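Local coordinates for protein helianthamide (Stichodactyla helianthus, PDB 4X0N) that probably inhibits pancreatic alpha-amylase, as a small disulfide-rich sea-anemone protein of the beta-defensin type, at residues D23-M27 / C38-T42. Sequence-based numbering, arbitrary orientation.
Sequences DEKAM and CCYKT
The Y40 ring carries K25 CB over one face, 4.0 Å from the ring centroid in a CH-pi contact; C38 O and T42 CG2 lie at its edge in the plane, with A26 C near it, while M27 CB approaches obliquely. The two segments form the last antiparallel hairpin, 25-27 with 37-40, of a beta-defensin-like fold. With CG set between the backbone N and the carbonyl carbon (chi1 62°), the ring leans across to strand 25-27. Beyond it M27 brings CE to 3.5 Å from Y40 OH. M27, C38 and Y40 share this face with K25 and touch I8 of strand 6-9; M27 and Y40 also pack on side chains of the partner protein's chain. At the other end K25 CE lies 3.6 Å from T42 CG2 and 3.7 Å from Y40 CE1. The backbone pairs K25 with Y40 and M27 with C38 through two bonds each: K25 N reaches Y40 O at 2.9 Å, and Y40 N returns to K25 O at 3.0 Å. A26 and C39, a non-hydrogen-bonded pair, project from the opposite face. Disulfides tie C38 to C6 at the start of strand 6-9 and its neighbour C39 to C20 in a loop. Just before strand 25-27 the E24 carboxylate is shared: OE1 accepts from A21 N and OE2 pairs with K17 NZ. The same E24 OE2 also meets K41 NZ in a long, weak salt bridge of 3.4 Å, K41 turning at chi4 (65°) to present its ammonium group.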
loop_
_atom_site.group_PDB
_atom_site.type_symbol
_atom_site.label_atom_id
_atom_site.label_comp_id
_atom_site.label_asym_id
_atom_site.label_seq_id
_atom_site.Cartn_x
_atom_site.Cartn_y
_atom_site.Cartn_z
ATOM N N ASP B 23 -20.453 -20.706 15.461
ATOM C CA ASP B 23 -18.999 -20.677 15.605
ATOM C C ASP B 23 -18.382 -19.425 14.983
ATOM O O ASP B 23 -17.179 -19.379 14.720
ATOM C CB ASP B 23 -18.377 -21.931 14.986
ATOM C CG ASP B 23 -18.591 -22.007 13.485
ATOM O OD1 ASP B 23 -19.603 -21.459 12.998
ATOM O OD2 ASP B 23 -17.746 -22.613 12.792
ATOM N N GLU B 24 -19.210 -18.412 14.753
ATOM C CA GLU B 24 -18.742 -17.166 14.163
ATOM C C GLU B 24 -18.861 -16.007 15.144
ATOM O O GLU B 24 -19.634 -16.061 16.102
ATOM C CB GLU B 24 -19.524 -16.843 12.888
ATOM C CG GLU B 24 -19.160 -17.704 11.690
ATOM C CD GLU B 24 -20.016 -17.400 10.475
ATOM O OE1 GLU B 24 -21.081 -16.766 10.643
ATOM O OE2 GLU B 24 -19.625 -17.790 9.352
ATOM N N LYS B 25 -18.089 -14.956 14.896
ATOM C CA LYS B 25 -18.137 -13.760 15.723
ATOM C C LYS B 25 -18.724 -12.615 14.910
ATOM O O LYS B 25 -18.535 -12.547 13.697
ATOM C CB LYS B 25 -16.745 -13.413 16.253
ATOM C CG LYS B 25 -16.196 -14.433 17.239
ATOM C CD LYS B 25 -14.796 -14.068 17.708
ATOM C CE LYS B 25 -13.757 -14.324 16.626
ATOM N NZ LYS B 25 -13.627 -15.772 16.290
ATOM N N ALA B 26 -19.447 -11.719 15.572
ATOM C CA ALA B 26 -20.127 -10.651 14.856
ATOM C C ALA B 26 -19.466 -9.288 15.025
ATOM O O ALA B 26 -18.954 -8.953 16.093
ATOM C CB ALA B 26 -21.584 -10.589 15.279
ATOM N N MET B 27 -19.489 -8.510 13.949
ATOM C CA MET B 27 -19.083 -7.116 13.986
ATOM C C MET B 27 -20.180 -6.231 13.398
ATOM O O MET B 27 -20.448 -6.276 12.195
ATOM C CB MET B 27 -17.762 -6.923 13.243
ATOM C CG MET B 27 -17.138 -5.557 13.432
ATOM S SD MET B 27 -16.346 -5.381 15.040
ATOM C CE MET B 27 -15.086 -6.650 14.916
ATOM N N CYS B 38 -21.123 -8.282 10.202
ATOM C CA CYS B 38 -19.995 -8.968 9.585
ATOM C C CYS B 38 -19.672 -10.215 10.397
ATOM O O CYS B 38 -19.346 -10.132 11.578
ATOM C CB CYS B 38 -18.777 -8.048 9.508
ATOM S SG CYS B 38 -17.293 -8.832 8.830
ATOM N N CYS B 39 -19.755 -11.372 9.751
ATOM C CA CYS B 39 -19.613 -12.647 10.440
ATOM C C CYS B 39 -18.291 -13.300 10.067
ATOM O O CYS B 39 -18.095 -13.735 8.932
ATOM C CB CYS B 39 -20.781 -13.574 10.089
ATOM S SG CYS B 39 -22.419 -12.932 10.531
ATOM N N TYR B 40 -17.380 -13.365 11.031
ATOM C CA TYR B 40 -16.022 -13.793 10.748
ATOM C C TYR B 40 -15.537 -14.839 11.736
ATOM O O TYR B 40 -16.183 -15.105 12.750
ATOM C CB TYR B 40 -15.081 -12.586 10.797
ATOM C CG TYR B 40 -15.011 -11.906 12.153
ATOM C CD1 TYR B 40 -13.922 -12.099 12.992
ATOM C CD2 TYR B 40 -16.031 -11.069 12.591
ATOM C CE1 TYR B 40 -13.850 -11.480 14.229
ATOM C CE2 TYR B 40 -15.969 -10.447 13.828
ATOM C CZ TYR B 40 -14.876 -10.656 14.641
ATOM O OH TYR B 40 -14.806 -10.042 15.871
ATOM N N LYS B 41 -14.392 -15.433 11.421
ATOM C CA LYS B 41 -13.636 -16.226 12.373
ATOM C C LYS B 41 -12.209 -15.703 12.357
ATOM O O LYS B 41 -11.683 -15.362 11.297
ATOM C CB LYS B 41 -13.644 -17.703 11.978
ATOM C CG LYS B 41 -15.017 -18.262 11.650
ATOM C CD LYS B 41 -14.921 -19.720 11.227
ATOM C CE LYS B 41 -16.264 -20.252 10.739
ATOM N NZ LYS B 41 -16.727 -19.571 9.494
ATOM N N THR B 42 -11.578 -15.632 13.522
ATOM C CA THR B 42 -10.167 -15.285 13.562
ATOM C C THR B 42 -9.351 -16.562 13.451
ATOM O O THR B 42 -9.722 -17.589 14.021
ATOM C CB THR B 42 -9.793 -14.541 14.859
ATOM O OG1 THR B 42 -9.981 -15.408 15.984
ATOM C CG2 THR B 42 -10.655 -13.300 15.028
#